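Local coordinates for protein tRNA (cytidine-2'-O-)-methyltransferase TrmJ (Sulfolobus acidocaldarius, PDB 4CNG) that methylates the ribose 2'-hydroxyl of cytidine 32 in tRNA, using S-adenosyl-L-methionine as methyl donor and working as a homodimer, at residues Met21-Gly32 with Lys124-Ser134; Asp92-Ile103 with Ile142-Phe150. The protein carries 1 engineered substitution. All blocks are in the same frame, centred on the assembly; numbering follows the deposited sequence.

Interaction 1 of 2, residues Met21-Gly32 with Lys124-Ser134. With SAH (S-adenosyl-L-homocysteine), chain C.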
loop_
_atom_site.group_PDB
_atom_site.type_symbol
_atom_site.label_atom_id
_atom_site.label_comp_id
_atom_site.label_asym_id
_atom_site.label_seq_id
_atom_site.Cartn_x
_atom_site.Cartn_y
_atom_site.Cartn_z
ATOM N N MET A 21 -3.685 -1.977 22.307
ATOM C CA MET A 21 -2.813 -1.001 21.590
ATOM C C MET A 21 -3.607 0.229 21.126
ATOM O O MET A 21 -4.758 0.122 20.722
ATOM C CB MET A 21 -2.142 -1.664 20.379
ATOM C CG MET A 21 -3.089 -1.950 19.216
ATOM S SD MET A 21 -2.264 -2.663 17.771
ATOM C CE MET A 21 -2.765 -4.382 17.877
ATOM N N THR A 22 -2.948 1.382 21.121
ATOM C CA THR A 22 -3.470 2.573 20.483
ATOM C C THR A 22 -2.426 3.042 19.497
ATOM O O THR A 22 -1.246 3.055 19.808
ATOM C CB THR A 22 -3.707 3.691 21.507
ATOM O OG1 THR A 22 -4.685 3.268 22.466
ATOM C CG2 THR A 22 -4.179 4.963 20.821
ATOM N N ILE A 23 -2.861 3.363 18.293
ATOM C CA ILE A 23 -1.945 3.697 17.226
ATOM C C ILE A 23 -2.112 5.127 16.778
ATOM O O ILE A 23 -3.199 5.551 16.428
ATOM C CB ILE A 23 -2.141 2.774 15.993
ATOM C CG1 ILE A 23 -2.087 1.292 16.385
ATOM C CG2 ILE A 23 -1.129 3.145 14.912
ATOM C CD1 ILE A 23 -0.743 0.842 16.896
ATOM N N ARG A 24 -1.001 5.850 16.785
ATOM C CA ARG A 24 -0.920 7.178 16.200
ATOM C C ARG A 24 -0.078 7.109 14.927
ATOM O O ARG A 24 1.066 6.696 14.951
ATOM C CB ARG A 24 -0.278 8.169 17.177
ATOM C CG ARG A 24 -0.183 9.561 16.590
ATOM C CD ARG A 24 0.564 10.526 17.499
ATOM N NE ARG A 24 -0.151 10.708 18.740
ATOM C CZ ARG A 24 0.329 11.364 19.790
ATOM N NH1 ARG A 24 1.531 11.929 19.754
ATOM N NH2 ARG A 24 -0.375 11.350 20.897
ATOM N N LEU A 25 -0.666 7.508 13.812
ATOM C CA LEU A 25 0.020 7.626 12.562
ATOM C C LEU A 25 0.552 9.052 12.435
ATOM O O LEU A 25 -0.223 9.985 12.585
ATOM C CB LEU A 25 -0.936 7.312 11.407
ATOM C CG LEU A 25 -0.366 7.369 10.024
ATOM C CD1 LEU A 25 0.726 6.354 9.833
ATOM C CD2 LEU A 25 -1.480 7.180 9.022
ATOM N N VAL A 26 1.842 9.180 12.178
ATOM C CA VAL A 26 2.509 10.472 12.004
ATOM C C VAL A 26 3.133 10.523 10.621
ATOM O O VAL A 26 3.977 9.714 10.295
ATOM C CB VAL A 26 3.607 10.704 13.095
ATOM C CG1 VAL A 26 4.319 12.021 12.844
ATOM C CG2 VAL A 26 3.027 10.604 14.483
ATOM N N ILE A 27 2.705 11.510 9.832
ATOM C CA ILE A 27 3.224 11.710 8.500
ATOM C C ILE A 27 4.001 13.028 8.494
ATOM O O ILE A 27 3.439 14.072 8.772
ATOM C CB ILE A 27 2.108 11.732 7.436
ATOM C CG1 ILE A 27 1.127 10.577 7.591
ATOM C CG2 ILE A 27 2.682 11.775 6.048
ATOM C CD1 ILE A 27 1.763 9.215 7.443
ATOM N N VAL A 28 5.272 12.958 8.160
ATOM C CA VAL A 28 6.165 14.121 8.257
ATOM C C VAL A 28 6.277 14.832 6.911
ATOM O O VAL A 28 6.790 14.299 5.933
ATOM C CB VAL A 28 7.538 13.717 8.762
ATOM C CG1 VAL A 28 8.470 14.931 8.894
ATOM C CG2 VAL A 28 7.434 13.002 10.087
ATOM N N GLU A 29 5.781 16.075 6.874
ATOM C CA GLU A 29 5.896 16.969 5.726
ATOM C C GLU A 29 5.498 16.337 4.395
ATOM O O GLU A 29 6.240 16.416 3.418
ATOM C CB GLU A 29 7.287 17.607 5.686
ATOM C CG GLU A 29 7.531 18.511 6.896
ATOM C CD GLU A 29 8.829 19.313 6.860
ATOM O OE1 GLU A 29 9.767 18.924 6.149
ATOM O OE2 GLU A 29 8.913 20.332 7.580
ATOM N N PRO A 30 4.306 15.759 4.339
ATOM C CA PRO A 30 3.903 15.167 3.042
ATOM C C PRO A 30 3.808 16.217 1.982
ATOM O O PRO A 30 3.275 17.315 2.190
ATOM C CB PRO A 30 2.567 14.534 3.342
ATOM C CG PRO A 30 2.054 15.355 4.497
ATOM C CD PRO A 30 3.272 15.669 5.349
ATOM N N GLU A 31 4.215 15.817 0.786
ATOM C CA GLU A 31 4.325 16.698 -0.355
ATOM C C GLU A 31 3.163 16.498 -1.358
ATOM O O GLU A 31 2.738 17.446 -2.007
ATOM C CB GLU A 31 5.684 16.436 -1.035
ATOM C CG GLU A 31 6.870 16.742 -0.117
ATOM C CD GLU A 31 8.215 16.079 -0.432
ATOM O OE1 GLU A 31 8.308 15.220 -1.318
ATOM O OE2 GLU A 31 9.221 16.470 0.210
ATOM N N GLY A 32 2.762 15.246 -1.567
ATOM C CA GLY A 32 1.750 14.933 -2.569
ATOM C C GLY A 32 0.341 14.939 -2.014
ATOM O O GLY A 32 0.046 14.230 -1.064
ATOM N N LYS A 124 0.485 -0.914 24.363
ATOM C CA LYS A 124 1.139 0.385 24.305
ATOM C C LYS A 124 0.455 1.331 23.350
ATOM O O LYS A 124 -0.219 0.912 22.413
ATOM C CB LYS A 124 2.593 0.240 23.867
ATOM C CG LYS A 124 3.475 -0.461 24.878
ATOM C CD LYS A 124 4.900 -0.558 24.355
ATOM C CE LYS A 124 5.661 -1.693 25.024
ATOM N NZ LYS A 124 5.230 -3.046 24.566
ATOM N N LYS A 125 0.678 2.612 23.592
ATOM C CA LYS A 125 0.407 3.664 22.625
ATOM C C LYS A 125 1.655 3.906 21.773
ATOM O O LYS A 125 2.717 4.260 22.296
ATOM C CB LYS A 125 0.009 4.949 23.341
ATOM C CG LYS A 125 -0.408 6.046 22.385
ATOM C CD LYS A 125 -0.966 7.265 23.099
ATOM C CE LYS A 125 -2.424 7.464 22.736
ATOM N NZ LYS A 125 -2.772 8.901 22.638
ATOM N N VAL A 126 1.526 3.697 20.471
ATOM C CA VAL A 126 2.666 3.710 19.594
ATOM C C VAL A 126 2.449 4.672 18.439
ATOM O O VAL A 126 1.395 4.629 17.778
ATOM C CB VAL A 126 2.928 2.300 19.044
ATOM C CG1 VAL A 126 4.177 2.292 18.200
ATOM C CG2 VAL A 126 3.051 1.310 20.189
ATOM N N ALA A 127 3.468 5.488 18.159
ATOM C CA ALA A 127 3.493 6.316 16.959
ATOM C C ALA A 127 4.274 5.605 15.874
ATOM O O ALA A 127 5.405 5.195 16.086
ATOM C CB ALA A 127 4.130 7.660 17.267
ATOM N N PHE A 128 3.650 5.497 14.701
ATOM C CA PHE A 128 4.291 5.011 13.478
ATOM C C PHE A 128 4.553 6.214 12.601
ATOM O O PHE A 128 3.608 6.898 12.216
ATOM C CB PHE A 128 3.428 3.975 12.747
ATOM C CG PHE A 128 3.456 2.608 13.360
ATOM C CD1 PHE A 128 2.705 2.292 14.481
ATOM C CD2 PHE A 128 4.375 1.672 12.932
ATOM C CE1 PHE A 128 2.789 1.026 15.063
ATOM C CE2 PHE A 128 4.426 0.401 13.468
ATOM C CZ PHE A 128 3.656 0.111 14.551
ATOM N N ILE A 129 5.822 6.439 12.265
ATOM C CA ILE A 129 6.279 7.696 11.701
ATOM C C ILE A 129 6.812 7.417 10.296
ATOM O O ILE A 129 7.684 6.559 10.109
ATOM C CB ILE A 129 7.397 8.342 12.563
ATOM C CG1 ILE A 129 6.942 8.514 13.984
ATOM C CG2 ILE A 129 7.907 9.598 11.943
ATOM C CD1 ILE A 129 8.054 8.454 15.008
ATOM N N PHE A 130 6.278 8.164 9.302
ATOM C CA PHE A 130 6.642 8.040 7.899
ATOM C C PHE A 130 7.159 9.367 7.409
ATOM O O PHE A 130 6.694 10.431 7.826
ATOM C CB PHE A 130 5.397 7.606 7.078
ATOM C CG PHE A 130 4.874 6.239 7.428
ATOM C CD1 PHE A 130 4.078 6.039 8.512
ATOM C CD2 PHE A 130 5.203 5.154 6.645
ATOM C CE1 PHE A 130 3.647 4.769 8.857
ATOM C CE2 PHE A 130 4.730 3.883 6.955
ATOM C CZ PHE A 130 3.961 3.692 8.063
ATOM N N GLY A 131 8.126 9.284 6.523
ATOM C CA GLY A 131 8.811 10.449 6.006
ATOM C C GLY A 131 8.355 10.952 4.656
ATOM O O GLY A 131 7.324 10.580 4.101
ATOM N N ARG A 132 9.131 11.925 4.190
ATOM C CA ARG A 132 8.833 12.716 2.998
ATOM C C ARG A 132 9.064 11.913 1.736
ATOM O O ARG A 132 10.021 11.150 1.656
ATOM C CB ARG A 132 9.788 13.927 3.027
ATOM C CG ARG A 132 9.678 14.801 4.272
ATOM C CD ARG A 132 10.933 15.628 4.472
ATOM N NE ARG A 132 10.912 16.385 5.721
ATOM C CZ ARG A 132 11.323 15.935 6.893
ATOM N NH1 ARG A 132 11.725 14.695 7.059
ATOM N NH2 ARG A 132 11.292 16.727 7.941
ATOM N N GLU A 133 8.231 12.133 0.729
ATOM C CA GLU A 133 8.422 11.435 -0.513
ATOM C C GLU A 133 9.815 11.719 -1.067
ATOM O O GLU A 133 10.472 10.827 -1.574
ATOM C CB GLU A 133 7.348 11.825 -1.528
ATOM C CG GLU A 133 5.923 11.503 -1.112
ATOM C CD GLU A 133 5.119 12.666 -0.510
ATOM O OE1 GLU A 133 5.704 13.395 0.389
ATOM O OE2 GLU A 133 3.885 12.789 -0.879
ATOM N N SER A 134 10.266 12.968 -0.978
ATOM C CA SER A 134 11.529 13.371 -1.566
ATOM C C SER A 134 12.737 12.772 -0.848
ATOM O O SER A 134 13.622 12.181 -1.468
ATOM C CB SER A 134 11.631 14.899 -1.579
ATOM O OG SER A 134 11.499 15.443 -0.269
HETATM N N SAH C . 14.480 8.954 -1.258
HETATM C CA SAH C . 13.742 8.868 0.030
HETATM C CB SAH C . 12.549 7.951 -0.184
HETATM C CG SAH C . 11.424 8.162 0.844
HETATM S SD SAH C . 10.031 7.085 0.528
HETATM C C SAH C . 14.690 8.373 1.083
HETATM O O SAH C . 15.816 7.973 0.780
HETATM O OXT SAH C . 14.444 8.491 2.266
HETATM C "C5'" SAH C . 8.837 7.910 1.582
HETATM C "C4'" SAH C . 8.537 7.230 2.912
HETATM O "O4'" SAH C . 7.913 5.961 2.657
HETATM C "C3'" SAH C . 9.715 6.891 3.754
HETATM O "O3'" SAH C . 10.161 8.060 4.460
HETATM C "C2'" SAH C . 9.192 5.803 4.649
HETATM O "O2'" SAH C . 8.379 6.362 5.674
HETATM C "C1'" SAH C . 8.298 5.024 3.675
HETATM N N9 SAH C . 8.984 3.885 2.994
HETATM C C8 SAH C . 9.106 3.689 1.651
HETATM N N7 SAH C . 9.591 2.439 1.414
HETATM C C5 SAH C . 9.734 1.846 2.624
HETATM C C6 SAH C . 10.101 0.557 3.055
HETATM N N6 SAH C . 10.481 -0.408 2.193
HETATM N N1 SAH C . 10.099 0.301 4.341
HETATM C C2 SAH C . 9.707 1.249 5.206
HETATM N N3 SAH C . 9.308 2.479 4.914
HETATM C C4 SAH C . 9.298 2.756 3.628
HETATM O O HOH W 1 5.407 12.668 4.155
HETATM O O HOH W 2 11.410 19.762 8.644
#
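Extended torsions beyond CG in Glu29 (chi2 -173°) and from CG to NE in Arg132 lay these two side chains next to each other, pointing the same way, just past the paired central strands 22-28 and 125-130 of the parallel SPOUT methyltransferase sheet. The salt bridge runs from Arg132 NE to Glu29 OE1 at 2.8 Å; the oxygen lies in the guanidinium plane, yet the carboxylate is turned 89° against that plane and OE1 is met on its anti side, well out of the carboxylate plane. Val28 CG1 lies over one guanidinium face, toward its rim, 3.5 Å from Arg132 NH2, while Glu141 holds NH1.

Seven backbone hydrogen bonds join the strands, from Thr22 N to Lys124 O at one end to Val28 N to Phe130 O at the other. On one side of the sheet Leu25 CD1 reaches Phe130 CE1 at 3.5 Å, the two side chains at about a right angle, and Ile23 CG2 meets Phe128. On the other, Arg24 and Lys125 come close as like charges but share the carboxylate of Glu50.

Beyond the strands, Gly131 N donates to O2' of S-adenosylhomocysteine. A bend at chi2 (98°) of Glu133 brings its carboxylate to the opposing backbone, OE1 accepting from Glu31 N at 2.9 Å and OE2 from Gly32 N at 2.8 Å. Glu31 answers with its syn lone pair, OE2 lying 2.5 Å from the donor Ser134 OG.

Interaction 2 of 2, residues Asp92-Ile103 with Ile142-Phe150. With SAH (S-adenosyl-L-homocysteine), chain C; SAH (S-adenosyl-L-homocysteine), chain D.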
loop_
_atom_site.group_PDB
_atom_site.type_symbol
_atom_site.label_atom_id
_atom_site.label_comp_id
_atom_site.label_asym_id
_atom_site.label_seq_id
_atom_site.Cartn_x
_atom_site.Cartn_y
_atom_site.Cartn_z
ATOM N N ASP A 92 4.092 5.759 24.126
ATOM C CA ASP A 92 4.997 4.835 24.787
ATOM C C ASP A 92 6.210 4.497 23.904
ATOM O O ASP A 92 7.291 4.221 24.413
ATOM C CB ASP A 92 4.244 3.547 25.145
ATOM C CG ASP A 92 3.123 3.785 26.156
ATOM O OD1 ASP A 92 3.366 4.494 27.159
ATOM O OD2 ASP A 92 2.003 3.266 25.946
ATOM N N LEU A 93 6.024 4.498 22.584
ATOM C CA LEU A 93 7.031 3.998 21.665
ATOM C C LEU A 93 6.895 4.741 20.353
ATOM O O LEU A 93 5.772 5.006 19.916
ATOM C CB LEU A 93 6.797 2.514 21.431
ATOM C CG LEU A 93 7.944 1.655 20.921
ATOM C CD1 LEU A 93 9.082 1.553 21.935
ATOM C CD2 LEU A 93 7.384 0.286 20.573
ATOM N N LYS A 94 8.037 5.049 19.751
ATOM C CA LYS A 94 8.121 5.725 18.461
ATOM C C LYS A 94 8.799 4.814 17.443
ATOM O O LYS A 94 9.956 4.473 17.628
ATOM C CB LYS A 94 8.898 7.037 18.616
ATOM C CG LYS A 94 8.240 8.056 19.542
ATOM C CD LYS A 94 9.256 8.926 20.293
ATOM C CE LYS A 94 8.601 9.745 21.383
ATOM N NZ LYS A 94 9.548 9.945 22.499
ATOM N N ILE A 95 8.065 4.422 16.408
ATOM C CA ILE A 95 8.588 3.545 15.386
ATOM C C ILE A 95 8.670 4.342 14.093
ATOM O O ILE A 95 7.667 4.650 13.454
ATOM C CB ILE A 95 7.749 2.265 15.217
ATOM C CG1 ILE A 95 7.728 1.517 16.564
ATOM C CG2 ILE A 95 8.319 1.418 14.083
ATOM C CD1 ILE A 95 7.004 0.187 16.522
ATOM N N ALA A 96 9.873 4.721 13.714
ATOM C CA ALA A 96 10.155 5.354 12.429
ATOM C C ALA A 96 10.224 4.266 11.345
ATOM O O ALA A 96 10.288 3.074 11.656
ATOM C CB ALA A 96 11.487 6.140 12.501
ATOM N N THR A 97 10.208 4.699 10.092
ATOM C CA THR A 97 10.254 3.788 8.920
ATOM C C THR A 97 11.302 4.316 7.963
ATOM O O THR A 97 11.524 5.524 7.831
ATOM C CB THR A 97 8.862 3.731 8.245
ATOM O OG1 THR A 97 8.420 5.062 7.960
ATOM C CG2 THR A 97 7.868 3.024 9.118
ATOM N N SER A 98 11.932 3.382 7.243
ATOM C CA SER A 98 12.880 3.728 6.184
ATOM C C SER A 98 12.961 2.565 5.197
ATOM O O SER A 98 12.973 1.396 5.605
ATOM C CB SER A 98 14.276 4.011 6.755
ATOM O OG SER A 98 15.262 4.111 5.717
ATOM N N SER A 99 13.179 2.905 3.941
ATOM C CA SER A 99 13.461 1.969 2.885
ATOM C C SER A 99 14.881 1.449 2.825
ATOM O O SER A 99 15.176 0.643 1.935
ATOM C CB SER A 99 13.114 2.591 1.530
ATOM O OG SER A 99 13.923 3.716 1.257
ATOM N N ILE A 100 15.753 1.833 3.742
ATOM C CA ILE A 100 17.092 1.226 3.721
ATOM C C ILE A 100 17.107 -0.276 4.042
ATOM O O ILE A 100 16.782 -0.640 5.098
ATOM C CB ILE A 100 18.020 1.925 4.693
ATOM C CG1 ILE A 100 18.189 3.353 4.234
ATOM C CG2 ILE A 100 19.371 1.237 4.698
ATOM C CD1 ILE A 100 18.787 4.250 5.312
ATOM N N ALA A 101 17.422 -1.079 3.034
ATOM C CA ALA A 101 17.260 -2.538 3.050
ATOM C C ALA A 101 18.389 -3.269 3.742
ATOM O O ALA A 101 18.222 -4.404 4.121
ATOM C CB ALA A 101 17.084 -3.066 1.634
ATOM N N ASP A 102 19.543 -2.636 3.871
ATOM C CA ASP A 102 20.685 -3.256 4.507
ATOM C C ASP A 102 21.434 -2.279 5.396
ATOM O O ASP A 102 22.517 -1.869 5.122
ATOM C CB ASP A 102 21.596 -3.875 3.447
ATOM C CG ASP A 102 21.099 -5.248 2.955
ATOM O OD1 ASP A 102 20.429 -5.976 3.712
ATOM O OD2 ASP A 102 21.399 -5.634 1.804
ATOM N N ILE A 103 20.809 -1.970 6.504
ATOM C CA ILE A 103 21.344 -1.035 7.467
ATOM C C ILE A 103 22.677 -1.503 8.051
ATOM O O ILE A 103 22.828 -2.660 8.385
ATOM C CB ILE A 103 20.370 -0.873 8.618
ATOM C CG1 ILE A 103 19.135 -0.162 8.176
ATOM C CG2 ILE A 103 21.037 -0.192 9.800
ATOM C CD1 ILE A 103 18.390 0.365 9.345
ATOM N N ILE A 142 15.136 10.111 13.074
ATOM C CA ILE A 142 15.345 8.725 13.398
ATOM C C ILE A 142 16.010 8.576 14.749
ATOM O O ILE A 142 15.659 7.691 15.517
ATOM C CB ILE A 142 16.112 7.982 12.271
ATOM C CG1 ILE A 142 15.276 7.950 10.980
ATOM C CG2 ILE A 142 16.539 6.600 12.697
ATOM C CD1 ILE A 142 16.017 7.516 9.746
ATOM N N ALA A 143 16.931 9.484 15.114
ATOM C CA ALA A 143 17.548 9.467 16.434
ATOM C C ALA A 143 16.553 9.656 17.558
ATOM O O ALA A 143 16.742 9.073 18.623
ATOM C CB ALA A 143 18.646 10.524 16.546
ATOM N N LYS A 144 15.489 10.417 17.306
ATOM C CA LYS A 144 14.428 10.685 18.261
ATOM C C LYS A 144 13.415 9.557 18.340
ATOM O O LYS A 144 12.497 9.617 19.143
ATOM C CB LYS A 144 13.723 11.976 17.883
ATOM C CG LYS A 144 14.522 13.221 18.198
ATOM C CD LYS A 144 13.847 14.444 17.607
ATOM C CE LYS A 144 14.555 15.730 18.010
ATOM N NZ LYS A 144 13.861 16.905 17.400
ATOM N N SER A 145 13.579 8.508 17.512
ATOM C CA SER A 145 12.666 7.376 17.457
ATOM C C SER A 145 13.299 6.188 18.187
ATOM O O SER A 145 14.514 6.062 18.308
ATOM C CB SER A 145 12.345 7.033 15.991
ATOM O OG SER A 145 11.729 8.153 15.375
ATOM N N ASP A 146 12.474 5.253 18.646
ATOM C CA ASP A 146 12.933 4.054 19.337
ATOM C C ASP A 146 13.375 2.928 18.395
ATOM O O ASP A 146 14.324 2.215 18.698
ATOM C CB ASP A 146 11.840 3.537 20.253
ATOM C CG ASP A 146 11.482 4.545 21.319
ATOM O OD1 ASP A 146 12.381 4.838 22.124
ATOM O OD2 ASP A 146 10.324 5.005 21.396
ATOM N N PHE A 147 12.661 2.764 17.296
ATOM C CA PHE A 147 12.921 1.697 16.346
ATOM C C PHE A 147 12.824 2.244 14.920
ATOM O O PHE A 147 12.199 3.277 14.707
ATOM C CB PHE A 147 11.901 0.555 16.513
ATOM C CG PHE A 147 12.006 -0.190 17.829
ATOM C CD1 PHE A 147 13.065 -1.031 18.069
ATOM C CD2 PHE A 147 11.029 -0.081 18.783
ATOM C CE1 PHE A 147 13.142 -1.751 19.240
ATOM C CE2 PHE A 147 11.113 -0.790 19.978
ATOM C CZ PHE A 147 12.142 -1.654 20.170
ATOM N N LEU A 148 13.443 1.536 13.985
ATOM C CA LEU A 148 13.417 1.891 12.578
ATOM C C LEU A 148 12.943 0.640 11.800
ATOM O O LEU A 148 13.667 -0.351 11.691
ATOM C CB LEU A 148 14.794 2.304 12.096
ATOM C CG LEU A 148 14.856 2.823 10.672
ATOM C CD1 LEU A 148 13.999 4.052 10.486
ATOM C CD2 LEU A 148 16.293 3.055 10.234
ATOM N N LEU A 149 11.738 0.719 11.290
ATOM C CA LEU A 149 11.072 -0.384 10.592
ATOM C C LEU A 149 11.332 -0.312 9.103
ATOM O O LEU A 149 11.106 0.705 8.475
ATOM C CB LEU A 149 9.572 -0.291 10.852
ATOM C CG LEU A 149 8.663 -1.279 10.100
ATOM C CD1 LEU A 149 8.901 -2.690 10.503
ATOM C CD2 LEU A 149 7.225 -0.864 10.287
ATOM N N PHE A 150 11.828 -1.418 8.578
ATOM C CA PHE A 150 11.933 -1.694 7.130
ATOM C C PHE A 150 10.841 -2.655 6.711
ATOM O O PHE A 150 10.703 -3.705 7.335
ATOM C CB PHE A 150 13.307 -2.321 6.818
ATOM C CG PHE A 150 13.498 -2.713 5.364
ATOM C CD1 PHE A 150 13.477 -1.741 4.385
ATOM C CD2 PHE A 150 13.672 -4.046 4.956
ATOM C CE1 PHE A 150 13.569 -2.051 3.042
ATOM C CE2 PHE A 150 13.854 -4.360 3.586
ATOM C CZ PHE A 150 13.802 -3.350 2.650
HETATM N N SAH C . 14.480 8.954 -1.258
HETATM C CA SAH C . 13.742 8.868 0.030
HETATM C CB SAH C . 12.549 7.951 -0.184
HETATM C CG SAH C . 11.424 8.162 0.844
HETATM S SD SAH C . 10.031 7.085 0.528
HETATM C C SAH C . 14.690 8.373 1.083
HETATM O O SAH C . 15.816 7.973 0.780
HETATM O OXT SAH C . 14.444 8.491 2.266
HETATM C "C5'" SAH C . 8.837 7.910 1.582
HETATM C "C4'" SAH C . 8.537 7.230 2.912
HETATM O "O4'" SAH C . 7.913 5.961 2.657
HETATM C "C3'" SAH C . 9.715 6.891 3.754
HETATM O "O3'" SAH C . 10.161 8.060 4.460
HETATM C "C2'" SAH C . 9.192 5.803 4.649
HETATM O "O2'" SAH C . 8.379 6.362 5.674
HETATM C "C1'" SAH C . 8.298 5.024 3.675
HETATM N N9 SAH C . 8.984 3.885 2.994
HETATM C C8 SAH C . 9.106 3.689 1.651
HETATM N N7 SAH C . 9.591 2.439 1.414
HETATM C C5 SAH C . 9.734 1.846 2.624
HETATM C C6 SAH C . 10.101 0.557 3.055
HETATM N N6 SAH C . 10.481 -0.408 2.193
HETATM N N1 SAH C . 10.099 0.301 4.341
HETATM C C2 SAH C . 9.707 1.249 5.206
HETATM N N3 SAH C . 9.308 2.479 4.914
HETATM C C4 SAH C . 9.298 2.756 3.628
HETATM N N SAH D . 16.386 10.000 4.614
HETATM C CA SAH D . 16.817 8.581 4.811
HETATM C CB SAH D . 17.591 8.467 6.124
HETATM C CG SAH D . 18.828 9.327 6.251
HETATM S SD SAH D . 19.560 8.905 7.786
HETATM C C SAH D . 15.650 7.679 4.965
HETATM O O SAH D . 14.655 8.178 5.509
HETATM O OXT SAH D . 15.749 6.483 4.694
HETATM C "C5'" SAH D . 19.952 7.232 7.489
HETATM C "C4'" SAH D . 21.327 6.925 8.066
HETATM O "O4'" SAH D . 21.565 5.523 8.057
HETATM C "C3'" SAH D . 22.458 7.552 7.259
HETATM O "O3'" SAH D . 22.871 8.786 7.832
HETATM C "C2'" SAH D . 23.580 6.527 7.273
HETATM O "O2'" SAH D . 24.745 6.987 7.979
HETATM C "C1'" SAH D . 22.978 5.323 7.992
HETATM N N9 SAH D . 23.168 4.078 7.243
HETATM C C8 SAH D . 23.369 2.885 7.823
HETATM N N7 SAH D . 23.308 1.904 6.895
HETATM C C5 SAH D . 22.998 2.478 5.718
HETATM C C6 SAH D . 22.794 1.996 4.343
HETATM N N6 SAH D . 22.900 0.671 4.070
HETATM N N1 SAH D . 22.488 2.918 3.391
HETATM C C2 SAH D . 22.366 4.233 3.682
HETATM N N3 SAH D . 22.535 4.747 4.920
HETATM C C4 SAH D . 22.818 3.917 5.962
HETATM O O HOH W 3 9.707 6.308 23.733
HETATM O O HOH W 4 12.052 11.490 21.107
#
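Phe150 lays one ring face against Ala101, whose CA stands 3.8 Å from the ring centroid in a CH-pi contact, while Ala101 CB comes to 3.4 Å from Phe150 CZ. Its CG is anti to the backbone N (chi1 177°), which carries the ring along the loop 98-101; Ser98 O lies at the ring edge, in its plane. The same ring approaches the adenine amino group of one S-adenosylhomocysteine, so the packing that ties the two segments together also forms part of the cofactor pocket of this SPOUT fold.

Leu148 works on another side of the loop. Its CD1 touches Ser98 CB at 3.7 Å, and CD2 meets Ile103 CD1 at 3.5 Å. Ser98 OG accepts from Ile100 N, an ST turn, and donates to a carboxylate oxygen of a second S-adenosylhomocysteine; one hydroxyl therefore shapes the loop and holds a ligand. Thr97 OG1, set between the backbone N and the carbonyl carbon (chi1 53°), accepts from the ribose O2' of the first ligand at 2.6 Å.

At the far end Asp146 turns its carboxylate back to the neighbouring strand: OD2 accepts a hydrogen bond from Lys94 N at 2.8 Å through its anti lone pair. Lys94 O in turn accepts from both Asp146 N and Phe147 N, the latter in the carbonyl plane, a double grip where the parallel pairing begins. Leu93 CD1 packs obliquely on Phe147 CE2 at 3.7 Å.

Strand 93-97 thus lies between strands 125-130 and 147-149, with helix 117-121 packed on Ile95 and Phe147, while strand 111-112 completes the sheet beyond 147-149.

Interactions 1 and 2, with centres about 11 Å apart, are successive parts of one parallel sheet whose order runs 22-28, 125-130, 93-97, 147-149. Along the chain their segments alternate: 21-32, 92-103, 124-134, 142-150, so strand 125-130 inserts between two strands that precede it in sequence. Helix 139-143 lies between strands 125-130 and 147-149 in the chain. The two contacts meet where Ile129 O lies 2.7 Å from Thr97 OG1, a probable hydrogen bond. Through this alternation, distant segments reach the same S-adenosylhomocysteine from the C-terminal ends of their strands, consistent with the trefoil knot on which SPOUT enzymes build their cofactor site.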